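Local coordinates for protein serine protease MT3772 (Mycobacterium tuberculosis, PDB 3K6Y) that cleaves peptide bonds as the protease part of a membrane-anchored serine endopeptidase, and is probably required for bacterial resistance to acid and oxidative stress, at residues P35-T40 / D130-G135; G62-P67 / P111-P116; R69-A74 / G219-I224; V97-D100 / V105-L108; A147-A152 / G185-L190. All blocks are in the same frame, centred on the assembly; numbering follows the deposited sequence.

In the fold
The chain exemplifies the chymotrypsin-like fold, two six-stranded antiparallel barrels with a predicted Ser183-His75-Asp104 triad. Contacts 2, 3 and 4 belong to the first barrel, contacts 1 and 5 to the second. Contact 3 brings strand 69-72 and contact 4 strand 105-109, neighbours in the sheet, with centres about 5 Å apart; contact 2 adjoins contact 3 through strand 56-66. Contacts 1 and 5 meet along strand 130-135, centres about 10 Å apart, and those of contacts 1 and 4 about 24 Å. Along the chain contact 1 closes before contact 5 opens, whereas contacts 1 and 3 alternate: 35-40 precedes the first barrel yet packs on the second, and 219-224 follows the second yet packs on the first, linking the two.

Contact 1: residues P35-T40 / D130-G135; sequences PVVAAT and DVVVLG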
# COMPACT_ATOMS: atom_id res chain seq x y z
N PRO A 35 -30.28 -26.33 -0.64
CA PRO A 35 -29.32 -27.10 0.16
C PRO A 35 -27.84 -26.71 -0.02
O PRO A 35 -27.03 -26.97 0.88
CB PRO A 35 -29.56 -28.55 -0.28
CG PRO A 35 -30.82 -28.55 -0.98
CD PRO A 35 -31.20 -27.19 -1.41
N VAL A 36 -27.50 -26.09 -1.14
CA VAL A 36 -26.12 -25.65 -1.36
C VAL A 36 -25.68 -24.59 -0.36
O VAL A 36 -24.49 -24.48 -0.04
CB VAL A 36 -25.90 -25.17 -2.82
CG1 VAL A 36 -26.50 -23.76 -3.07
CG2 VAL A 36 -24.44 -25.20 -3.17
N VAL A 37 -26.63 -23.82 0.18
CA VAL A 37 -26.27 -22.72 1.07
C VAL A 37 -25.67 -23.29 2.37
O VAL A 37 -24.54 -22.95 2.75
CB VAL A 37 -27.48 -21.83 1.36
CG1 VAL A 37 -27.15 -20.83 2.47
CG2 VAL A 37 -27.91 -21.12 0.08
N ALA A 38 -26.39 -24.22 3.01
CA ALA A 38 -25.94 -24.76 4.27
C ALA A 38 -24.65 -25.54 4.12
O ALA A 38 -23.80 -25.58 5.04
CB ALA A 38 -27.00 -25.68 4.85
N ALA A 39 -24.50 -26.19 2.96
CA ALA A 39 -23.32 -27.00 2.71
C ALA A 39 -22.09 -26.14 2.47
O ALA A 39 -20.98 -26.57 2.75
CB ALA A 39 -23.55 -27.93 1.57
N THR A 40 -22.28 -24.93 1.96
CA THR A 40 -21.16 -24.06 1.63
C THR A 40 -20.79 -23.14 2.79
O THR A 40 -19.63 -22.76 2.92
CB THR A 40 -21.50 -23.22 0.37
OG1 THR A 40 -21.89 -24.10 -0.69
CG2 THR A 40 -20.33 -22.43 -0.10
N ASP A 130 -29.23 -19.03 -12.11
CA ASP A 130 -29.45 -18.90 -10.66
C ASP A 130 -28.10 -19.04 -9.95
O ASP A 130 -27.38 -20.03 -10.13
CB ASP A 130 -30.34 -20.03 -10.11
CG ASP A 130 -31.79 -19.93 -10.53
OD1 ASP A 130 -32.36 -18.83 -10.68
OD2 ASP A 130 -32.41 -21.02 -10.68
N VAL A 131 -27.77 -18.05 -9.14
CA VAL A 131 -26.52 -18.02 -8.38
C VAL A 131 -26.81 -17.41 -7.01
O VAL A 131 -27.89 -16.85 -6.78
CB VAL A 131 -25.42 -17.25 -9.15
CG1 VAL A 131 -24.96 -18.05 -10.40
CG2 VAL A 131 -25.91 -15.84 -9.56
N VAL A 132 -25.87 -17.53 -6.08
CA VAL A 132 -26.09 -17.06 -4.72
C VAL A 132 -24.87 -16.30 -4.23
O VAL A 132 -23.74 -16.77 -4.35
CB VAL A 132 -26.43 -18.20 -3.73
CG1 VAL A 132 -27.10 -17.64 -2.51
CG2 VAL A 132 -27.32 -19.29 -4.38
N VAL A 133 -25.11 -15.13 -3.67
CA VAL A 133 -24.09 -14.34 -2.99
C VAL A 133 -24.06 -14.77 -1.52
O VAL A 133 -25.10 -14.77 -0.87
CB VAL A 133 -24.40 -12.82 -3.10
CG1 VAL A 133 -23.56 -11.97 -2.12
CG2 VAL A 133 -24.23 -12.36 -4.53
N LEU A 134 -22.90 -15.17 -1.02
CA LEU A 134 -22.80 -15.59 0.38
C LEU A 134 -21.90 -14.64 1.15
O LEU A 134 -20.77 -14.38 0.73
CB LEU A 134 -22.23 -17.01 0.48
CG LEU A 134 -22.96 -18.07 -0.34
CD1 LEU A 134 -22.26 -19.41 -0.12
CD2 LEU A 134 -24.42 -18.15 0.05
N GLY A 135 -22.37 -14.15 2.29
CA GLY A 135 -21.53 -13.24 3.05
C GLY A 135 -22.13 -12.79 4.36
O GLY A 135 -23.09 -13.39 4.85
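Thr40 and Leu134 make the tight part of this contact between helix 35-40 and strand 130-135. The methyl CG2 of Thr40 rests 3.6 Å from CD1 of Leu134, and CB of the threonine follows at 3.9 Å from the same CD1, so one leucine methyl touches both CG2 and CB of the threonine. The two side chains cross at about a right angle. What presents the methyl is the threonine's rotation: with chi1 at -54°, OG1 sits beside the backbone N and turns back into the helix, where it bonds to Val36 O at 2.7 Å, a short link that satisfies the hydroxyl in a buried place and leaves CG2 to face the strand. The donor lies 24° off the carbonyl plane of Val36. Packing is slacker one step along, where Val37 CG2 and Val132 CG1 stand 4.4 Å apart. Beyond it, Ala38 and Ala39 line the exposed outer side of the helix and take no part. On the strand, Val132 and Leu134 point toward the helix, whereas Val131 and Val133 touch Leu187 and the hydrophobic residues of strand 194-201. The helix thus lies on the outer surface of the second barrel: Val36 and Thr40 also touch Ile188 of strand 186-188, Val37 touches Ala144 of strand 143-157, and strand 130-135 is hydrogen-bonded to both of those strands.

Contact 2: residues G62-P67 / P111-P116; sequences GFVISP and PHLPPP
Pro116 O accepts a hydrogen bond from Ser43 OG and has Val64 CB against it at 3.5 Å, so a single carbonyl is held by a hydroxyl and backed by an apolar side chain. In the chymotrypsin-like fold, segment 111-116 opens the connection from the first barrel to the second, and here it folds back over Val64 of strand 56-66. Val64 is the side chain on which this proline-rich segment rests. Its CG2 methyl meets Leu113 CD2 at 3.9 Å, the two branches meeting end on, tip to tip. The same methyl lies 4.1 Å from Pro115 CG, and there the valine and the proline ring cross at about a right angle. Both chains are also held by other residues: Asp68 takes the amides of His112 and Leu113 on its two carboxylate oxygens, while Val64 is tied through its backbone to Ser43 and Leu118. Leu113 also touches Val70 and Phe92, which joins the loop to strands 69-72 and 90-100. The second valine methyl, CG1, anti to the backbone N (chi1 -176°), touches two carbonyl oxygens, lying 3.8 Å from Pro115 O and 3.7 Å from Pro116 O.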
# COMPACT_ATOMS: atom_id res chain seq x y z
N GLY A 62 -14.83 -13.63 3.36
CA GLY A 62 -13.85 -14.34 2.55
C GLY A 62 -14.29 -15.78 2.42
O GLY A 62 -15.33 -16.18 2.96
N PHE A 63 -13.48 -16.58 1.74
CA PHE A 63 -13.82 -17.99 1.64
C PHE A 63 -12.55 -18.81 1.54
O PHE A 63 -11.51 -18.33 1.07
CB PHE A 63 -14.81 -18.27 0.49
CG PHE A 63 -14.31 -17.82 -0.85
CD1 PHE A 63 -13.73 -18.72 -1.75
CD2 PHE A 63 -14.41 -16.48 -1.24
CE1 PHE A 63 -13.24 -18.29 -2.98
CE2 PHE A 63 -13.93 -16.04 -2.45
CZ PHE A 63 -13.35 -16.95 -3.34
N VAL A 64 -12.64 -20.06 1.97
CA VAL A 64 -11.49 -20.95 1.98
C VAL A 64 -11.20 -21.41 0.55
O VAL A 64 -12.06 -21.98 -0.13
CB VAL A 64 -11.73 -22.14 2.91
CG1 VAL A 64 -10.48 -23.00 2.97
CG2 VAL A 64 -12.11 -21.67 4.30
N ILE A 65 -9.96 -21.17 0.10
CA ILE A 65 -9.55 -21.59 -1.24
C ILE A 65 -8.62 -22.81 -1.24
O ILE A 65 -8.45 -23.46 -2.27
CB ILE A 65 -8.89 -20.44 -2.02
CG1 ILE A 65 -7.78 -19.75 -1.20
CG2 ILE A 65 -9.96 -19.46 -2.48
CD1 ILE A 65 -6.88 -18.83 -2.02
N SER A 66 -8.02 -23.10 -0.10
CA SER A 66 -7.13 -24.25 0.06
C SER A 66 -6.98 -24.35 1.59
O SER A 66 -7.22 -23.38 2.30
CB SER A 66 -5.81 -23.97 -0.65
OG SER A 66 -5.02 -25.14 -0.79
N PRO A 67 -6.56 -25.51 2.13
CA PRO A 67 -6.43 -25.53 3.60
C PRO A 67 -5.61 -24.35 4.16
O PRO A 67 -4.53 -24.03 3.62
CB PRO A 67 -5.78 -26.89 3.87
CG PRO A 67 -6.34 -27.75 2.73
CD PRO A 67 -6.32 -26.83 1.51
N PRO A 111 -3.58 -20.22 9.91
CA PRO A 111 -3.22 -21.52 10.48
C PRO A 111 -4.35 -22.18 11.25
O PRO A 111 -5.07 -21.52 12.01
CB PRO A 111 -2.06 -21.17 11.44
CG PRO A 111 -1.45 -19.96 10.85
CD PRO A 111 -2.58 -19.19 10.23
N HIS A 112 -4.48 -23.49 11.03
CA HIS A 112 -5.41 -24.35 11.78
C HIS A 112 -6.88 -23.97 11.58
O HIS A 112 -7.72 -24.18 12.46
CB HIS A 112 -5.03 -24.40 13.26
CG HIS A 112 -3.57 -24.69 13.49
ND1 HIS A 112 -2.72 -23.80 14.11
CD2 HIS A 112 -2.81 -25.74 13.10
CE1 HIS A 112 -1.50 -24.31 14.14
NE2 HIS A 112 -1.53 -25.49 13.53
N LEU A 113 -7.21 -23.48 10.39
CA LEU A 113 -8.57 -23.10 10.06
C LEU A 113 -9.35 -24.39 9.71
O LEU A 113 -9.00 -25.07 8.76
CB LEU A 113 -8.55 -22.14 8.89
CG LEU A 113 -9.91 -21.67 8.40
CD1 LEU A 113 -10.66 -20.92 9.50
CD2 LEU A 113 -9.67 -20.80 7.18
N PRO A 114 -10.40 -24.74 10.47
CA PRO A 114 -11.05 -26.03 10.21
C PRO A 114 -11.76 -26.29 8.87
O PRO A 114 -11.66 -27.38 8.36
CB PRO A 114 -12.02 -26.21 11.39
CG PRO A 114 -11.43 -25.36 12.46
CD PRO A 114 -10.90 -24.13 11.72
N PRO A 115 -12.53 -25.33 8.33
CA PRO A 115 -13.34 -25.71 7.17
C PRO A 115 -12.58 -26.02 5.90
O PRO A 115 -11.48 -25.51 5.67
CB PRO A 115 -14.26 -24.51 6.96
CG PRO A 115 -13.61 -23.39 7.65
CD PRO A 115 -12.85 -23.97 8.80
N PRO A 116 -13.19 -26.83 5.02
CA PRO A 116 -12.53 -27.24 3.81
C PRO A 116 -12.61 -26.16 2.72
O PRO A 116 -13.43 -25.24 2.81
CB PRO A 116 -13.36 -28.47 3.38
CG PRO A 116 -14.75 -28.11 3.81
CD PRO A 116 -14.53 -27.45 5.15

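Contact 3: residues R69-A74 / G219-I224; sequences RVMTNA and GQLAKI
The guanidinium of Arg69 carries Ile224 O at its edge, close to its plane. The NE-H bond to that carbonyl oxygen spans 2.9 Å and is nearly straight, 165° at the hydrogen, with the donor approaching almost in line with the carbonyl bond. Behind the polar head, the aliphatic part of the arginine packs on the same residue: Arg69 CG lies 3.7 Å from Ile224 CG1, and Arg69 CB is 4.1 Å from Ile224 CD1. A bend at chi2 (-71°) brings the methylenes over the isoleucine while NE swings round to its carbonyl, so one side chain grips Ile224 by both its apolar branch and its backbone. Farther along strand 69-72, Met71 runs out extended and turns at its last bond (chi3 -74°), which sets CE against Leu221 CD2 at 3.9 Å, the two side chains crossing at about a right angle. The same CE comes within 4.5 Å of Gln220 CB. The amide NE2 of Gln220 is engaged elsewhere, by Asp100 OD2. Segment 219-224 is wound into successive turns, its amides at Ala222, Lys223 and Ile224 each bonding to a carbonyl three residues back. A C-terminal segment that leaves the second barrel and packs on the first is a feature of chymotrypsin-like proteases. Here it lies against strand 69-72, from which the chain continues through Asn73 and Ala74 to the predicted catalytic His75.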
# COMPACT_ATOMS: atom_id res chain seq x y z
N ARG A 69 -5.99 -21.25 3.84
CA ARG A 69 -5.87 -20.11 2.92
C ARG A 69 -7.25 -19.57 2.60
O ARG A 69 -8.14 -20.32 2.21
CB ARG A 69 -5.16 -20.51 1.62
CG ARG A 69 -3.68 -20.87 1.75
CD ARG A 69 -2.89 -19.60 2.04
NE ARG A 69 -1.44 -19.78 2.12
CZ ARG A 69 -0.79 -20.14 3.22
NH1 ARG A 69 -1.47 -20.50 4.31
NH2 ARG A 69 0.54 -20.18 3.20
N VAL A 70 -7.41 -18.26 2.78
CA VAL A 70 -8.68 -17.59 2.57
C VAL A 70 -8.50 -16.48 1.52
O VAL A 70 -7.53 -15.71 1.58
CB VAL A 70 -9.17 -16.99 3.89
CG1 VAL A 70 -10.31 -15.99 3.69
CG2 VAL A 70 -9.65 -18.10 4.80
N MET A 71 -9.43 -16.40 0.56
CA MET A 71 -9.44 -15.30 -0.39
C MET A 71 -10.49 -14.26 0.05
O MET A 71 -11.59 -14.63 0.53
CB MET A 71 -9.76 -15.80 -1.82
CG MET A 71 -9.76 -14.65 -2.83
SD MET A 71 -9.85 -15.24 -4.54
CE MET A 71 -8.19 -15.88 -4.82
N THR A 72 -10.16 -12.99 -0.15
CA THR A 72 -11.09 -11.89 0.05
C THR A 72 -10.70 -10.77 -0.92
O THR A 72 -9.80 -10.96 -1.74
CB THR A 72 -11.08 -11.41 1.53
OG1 THR A 72 -12.12 -10.44 1.74
CG2 THR A 72 -9.74 -10.81 1.97
N ASN A 73 -11.40 -9.64 -0.86
CA ASN A 73 -10.94 -8.49 -1.64
C ASN A 73 -9.83 -7.74 -0.93
O ASN A 73 -9.79 -7.72 0.30
CB ASN A 73 -12.08 -7.50 -1.91
CG ASN A 73 -13.13 -8.04 -2.88
OD1 ASN A 73 -14.32 -7.98 -2.58
ND2 ASN A 73 -12.70 -8.50 -4.05
N ALA A 74 -8.96 -7.10 -1.71
CA ALA A 74 -7.95 -6.25 -1.09
C ALA A 74 -8.61 -5.15 -0.25
O ALA A 74 -8.13 -4.83 0.83
CB ALA A 74 -7.04 -5.65 -2.15
N GLY A 219 -4.98 -15.75 -11.31
CA GLY A 219 -3.58 -15.38 -11.29
C GLY A 219 -3.06 -15.17 -9.87
O GLY A 219 -1.88 -15.39 -9.60
N GLN A 220 -3.95 -14.75 -8.97
CA GLN A 220 -3.54 -14.51 -7.57
C GLN A 220 -3.06 -15.79 -6.91
O GLN A 220 -2.22 -15.75 -6.00
CB GLN A 220 -4.69 -13.90 -6.76
CG GLN A 220 -5.25 -12.62 -7.38
CD GLN A 220 -4.21 -11.55 -7.47
OE1 GLN A 220 -3.47 -11.30 -6.52
NE2 GLN A 220 -4.15 -10.88 -8.61
N LEU A 221 -3.56 -16.92 -7.38
CA LEU A 221 -3.23 -18.20 -6.76
C LEU A 221 -1.77 -18.57 -6.93
O LEU A 221 -1.28 -19.40 -6.17
CB LEU A 221 -4.12 -19.28 -7.32
CG LEU A 221 -5.60 -19.01 -7.13
CD1 LEU A 221 -6.43 -20.04 -7.91
CD2 LEU A 221 -6.01 -18.97 -5.67
N ALA A 222 -1.08 -17.98 -7.91
CA ALA A 222 0.36 -18.19 -8.01
C ALA A 222 1.15 -17.81 -6.79
O ALA A 222 2.27 -18.29 -6.62
CB ALA A 222 0.94 -17.49 -9.24
N LYS A 223 0.57 -16.97 -5.91
CA LYS A 223 1.24 -16.54 -4.70
C LYS A 223 0.67 -17.24 -3.49
O LYS A 223 0.99 -16.85 -2.39
CB LYS A 223 1.15 -15.03 -4.50
CG LYS A 223 2.18 -14.48 -3.50
CD LYS A 223 2.48 -13.00 -3.73
CE LYS A 223 3.37 -12.47 -2.62
NZ LYS A 223 3.75 -11.04 -2.87
N ILE A 224 -0.12 -18.31 -3.67
CA ILE A 224 -0.77 -18.94 -2.51
C ILE A 224 0.24 -19.56 -1.54
O ILE A 224 -0.05 -19.74 -0.37
CB ILE A 224 -1.83 -19.97 -2.94
CG1 ILE A 224 -2.79 -20.27 -1.79
CG2 ILE A 224 -1.18 -21.25 -3.52
CD1 ILE A 224 -3.97 -21.16 -2.23

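Contact 4: residues V97-D100 / V105-L108; sequences VSYD and VAIL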
# COMPACT_ATOMS: atom_id res chain seq x y z
N VAL A 97 -0.78 -12.49 3.03
CA VAL A 97 0.40 -12.98 2.32
C VAL A 97 0.41 -12.63 0.85
O VAL A 97 1.45 -12.75 0.19
CB VAL A 97 0.63 -14.51 2.53
CG1 VAL A 97 0.84 -14.80 4.00
CG2 VAL A 97 -0.51 -15.34 1.95
N SER A 98 -0.72 -12.18 0.32
CA SER A 98 -0.79 -11.65 -1.04
C SER A 98 -1.83 -10.54 -1.01
O SER A 98 -2.86 -10.66 -0.37
CB SER A 98 -1.16 -12.75 -2.04
OG SER A 98 -1.28 -12.24 -3.35
N TYR A 99 -1.53 -9.46 -1.71
CA TYR A 99 -2.36 -8.27 -1.69
C TYR A 99 -2.19 -7.59 -3.03
O TYR A 99 -1.08 -7.16 -3.38
CB TYR A 99 -1.95 -7.36 -0.52
CG TYR A 99 -2.76 -6.09 -0.41
CD1 TYR A 99 -3.95 -6.05 0.32
CD2 TYR A 99 -2.34 -4.92 -1.04
CE1 TYR A 99 -4.68 -4.87 0.42
CE2 TYR A 99 -3.07 -3.76 -0.95
CZ TYR A 99 -4.24 -3.75 -0.23
OH TYR A 99 -4.96 -2.59 -0.16
N ASP A 100 -3.28 -7.46 -3.78
CA ASP A 100 -3.24 -6.90 -5.13
C ASP A 100 -4.39 -5.89 -5.26
O ASP A 100 -5.55 -6.25 -5.40
CB ASP A 100 -3.37 -8.00 -6.18
CG ASP A 100 -3.22 -7.48 -7.60
OD1 ASP A 100 -3.59 -6.31 -7.85
OD2 ASP A 100 -2.77 -8.27 -8.47
N VAL A 105 -7.74 -8.25 -4.79
CA VAL A 105 -7.79 -9.56 -4.12
C VAL A 105 -6.69 -9.63 -3.09
O VAL A 105 -5.59 -9.13 -3.33
CB VAL A 105 -7.61 -10.71 -5.13
CG1 VAL A 105 -7.48 -12.08 -4.41
CG2 VAL A 105 -8.76 -10.75 -6.10
N ALA A 106 -7.00 -10.22 -1.94
CA ALA A 106 -6.00 -10.56 -0.94
C ALA A 106 -6.13 -12.03 -0.61
O ALA A 106 -7.24 -12.60 -0.64
CB ALA A 106 -6.16 -9.70 0.33
N ILE A 107 -5.00 -12.65 -0.28
CA ILE A 107 -5.01 -14.02 0.24
C ILE A 107 -4.44 -13.97 1.65
O ILE A 107 -3.40 -13.33 1.89
CB ILE A 107 -4.19 -15.00 -0.65
CG1 ILE A 107 -4.84 -15.09 -2.04
CG2 ILE A 107 -4.12 -16.39 0.01
CD1 ILE A 107 -4.06 -15.94 -3.07
N LEU A 108 -5.17 -14.63 2.55
CA LEU A 108 -4.79 -14.70 3.95
C LEU A 108 -4.31 -16.08 4.29
O LEU A 108 -4.94 -17.08 3.91
CB LEU A 108 -6.01 -14.39 4.83
CG LEU A 108 -6.77 -13.12 4.49
CD1 LEU A 108 -7.95 -12.97 5.41
CD2 LEU A 108 -5.92 -11.87 4.57
O HOH W 1 -3.82 -11.40 -3.87
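Ser98 and Ile107 face each other on one side of the sheet, CB to CB at 4.0 Å, with Asp100 and Val105 on that same side; Tyr99 and Ala106 lie on the other. The serine's OG, anti to its own N (chi1 178°), is directed along the strand and gives its proton to a water at 2.7 Å, which in turn donates to Val105 O. One water thus joins a buried hydroxyl to a carbonyl of the partner strand. On the other face, the Tyr99 ring reaches past Ala106, whose CB is 4.3 Å from CD1, and its hydroxyl goes on to Tyr161 OH. Val97 CG2 lies 3.5 Å from Ile107 O and, more loosely, near Ile107 CG2. Here the strands form a classic beta bulge: Val97 and Ser98 both face Ile107, whose O takes a good bond from Val97 N at 3.0 Å and a weak one from Ser98 N. Beyond the bulge the antiparallel register is regular, with Ile107 N bonded to Ser98 O and a reciprocal pair between Asp100 and Val105. Asp100 OD1 accepts from the amides of Ser102 and Val103, the first closing an Asx turn in the loop that leads to Asp104. Together the segments form the hairpin of strands 90-100 and 105-109. Its second strand is bonded on to strand 69-72 through Ala106 and Leu108, while Leu108 touches Val83 and Val85 of strand 82-87.

Contact 5: residues A147-A152 / G185-L190; sequences ARIREA and GPLIDL
Ile149 and Leu187 provide the closest apolar touch, CD1 of the isoleucine standing 3.8 Å from CD2 of the leucine. The side chains meet at a slant. Leu187 points toward strand 143-157, with CG anti to the backbone N about CA-CB (chi1 -179°), and its two methyls divide the work: CD2 takes Ile149, while CD1 faces Ala147 CB at a looser 4.4 Å. Ile149 does not start in that direction; it is the far end of its side chain that swings round to the leucine, through a bend at chi2 (-69°). Ala147 has only its CB to offer and points it straight toward the leucine, so a short side chain and a long one on the same strand meet the two branches of a single residue. All three residues are buried. Val131 touches each of them, and Leu195 adds a further wall beside Leu187.

Polar interactions run through neighbours, since no hydrogen bond passes between the two segments. Ala147 pairs through its backbone with Val131 of strand 130-135. Charge is kept to the other side of the strand, where Arg148 points away from the leucine and forms a salt bridge with Asp130.

These apolar side chains lie in the interior of the second six-stranded barrel of the chymotrypsin-like fold. Gly185 and Pro186 close the Gly-Asp-Ser-Gly-Gly-Pro signature of the family, which holds the predicted nucleophile Ser183, so the chain passes directly from the active site into this core.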
# COMPACT_ATOMS: atom_id res chain seq x y z
N ALA A 147 -29.43 -14.38 -6.35
CA ALA A 147 -28.88 -13.58 -7.43
C ALA A 147 -29.13 -14.25 -8.77
O ALA A 147 -29.50 -15.42 -8.83
CB ALA A 147 -27.37 -13.32 -7.21
N ARG A 148 -28.94 -13.49 -9.84
CA ARG A 148 -29.06 -13.99 -11.19
C ARG A 148 -27.98 -13.36 -12.04
O ARG A 148 -27.77 -12.15 -11.98
CB ARG A 148 -30.47 -13.73 -11.76
CG ARG A 148 -30.70 -14.43 -13.08
CD ARG A 148 -32.13 -14.28 -13.67
NE ARG A 148 -33.17 -14.65 -12.71
CZ ARG A 148 -33.54 -15.90 -12.43
NH1 ARG A 148 -32.97 -16.94 -13.04
NH2 ARG A 148 -34.49 -16.11 -11.53
N ILE A 149 -27.30 -14.17 -12.85
CA ILE A 149 -26.27 -13.65 -13.73
C ILE A 149 -26.89 -12.74 -14.79
O ILE A 149 -27.87 -13.13 -15.44
CB ILE A 149 -25.49 -14.77 -14.46
CG1 ILE A 149 -24.75 -15.69 -13.46
CG2 ILE A 149 -24.51 -14.21 -15.49
CD1 ILE A 149 -23.57 -15.02 -12.72
N ARG A 150 -26.31 -11.55 -14.99
CA ARG A 150 -26.67 -10.73 -16.15
C ARG A 150 -25.72 -11.01 -17.31
O ARG A 150 -26.18 -11.39 -18.39
CB ARG A 150 -26.65 -9.24 -15.82
CG ARG A 150 -27.62 -8.80 -14.75
CD ARG A 150 -27.52 -7.29 -14.61
NE ARG A 150 -28.30 -6.76 -13.52
CZ ARG A 150 -29.61 -6.49 -13.57
NH1 ARG A 150 -30.31 -6.76 -14.66
NH2 ARG A 150 -30.23 -5.97 -12.53
N GLU A 151 -24.42 -10.81 -17.12
CA GLU A 151 -23.48 -10.85 -18.22
C GLU A 151 -22.05 -10.92 -17.70
O GLU A 151 -21.76 -10.36 -16.65
CB GLU A 151 -23.65 -9.55 -19.03
CG GLU A 151 -22.95 -9.47 -20.36
CD GLU A 151 -23.16 -8.12 -21.05
OE1 GLU A 151 -23.61 -7.15 -20.39
OE2 GLU A 151 -22.85 -8.03 -22.26
N ALA A 152 -21.17 -11.60 -18.43
CA ALA A 152 -19.72 -11.46 -18.22
C ALA A 152 -19.25 -10.28 -19.09
O ALA A 152 -19.53 -10.25 -20.29
CB ALA A 152 -19.00 -12.74 -18.62
N GLY A 185 -16.89 -12.14 -0.49
CA GLY A 185 -17.57 -13.41 -0.44
C GLY A 185 -17.68 -14.03 -1.82
O GLY A 185 -17.54 -13.36 -2.85
N PRO A 186 -17.95 -15.32 -1.84
CA PRO A 186 -18.10 -15.98 -3.12
C PRO A 186 -19.49 -15.80 -3.74
O PRO A 186 -20.49 -15.77 -3.03
CB PRO A 186 -17.88 -17.46 -2.76
CG PRO A 186 -18.45 -17.56 -1.38
CD PRO A 186 -18.16 -16.24 -0.71
N LEU A 187 -19.53 -15.72 -5.06
CA LEU A 187 -20.74 -15.99 -5.82
C LEU A 187 -20.69 -17.46 -6.18
O LEU A 187 -19.73 -17.90 -6.83
CB LEU A 187 -20.74 -15.16 -7.09
CG LEU A 187 -21.98 -15.33 -7.97
CD1 LEU A 187 -23.17 -14.61 -7.31
CD2 LEU A 187 -21.75 -14.80 -9.37
N ILE A 188 -21.67 -18.21 -5.72
CA ILE A 188 -21.65 -19.64 -6.01
C ILE A 188 -22.73 -20.03 -6.98
O ILE A 188 -23.79 -19.40 -7.08
CB ILE A 188 -21.74 -20.52 -4.75
CG1 ILE A 188 -23.03 -20.25 -3.96
CG2 ILE A 188 -20.49 -20.34 -3.87
CD1 ILE A 188 -23.51 -21.47 -3.14
N ASP A 189 -22.44 -21.10 -7.72
CA ASP A 189 -23.46 -21.74 -8.55
C ASP A 189 -24.19 -22.79 -7.72
O ASP A 189 -23.89 -23.01 -6.55
CB ASP A 189 -22.86 -22.31 -9.85
CG ASP A 189 -21.87 -23.44 -9.63
OD1 ASP A 189 -21.09 -23.69 -10.58
OD2 ASP A 189 -21.87 -24.11 -8.57
N LEU A 190 -25.16 -23.46 -8.33
CA LEU A 190 -25.99 -24.39 -7.58
C LEU A 190 -25.29 -25.71 -7.27
O LEU A 190 -25.82 -26.53 -6.53
CB LEU A 190 -27.32 -24.62 -8.28
CG LEU A 190 -28.19 -23.36 -8.35
CD1 LEU A 190 -29.61 -23.69 -8.76
CD2 LEU A 190 -28.21 -22.59 -7.02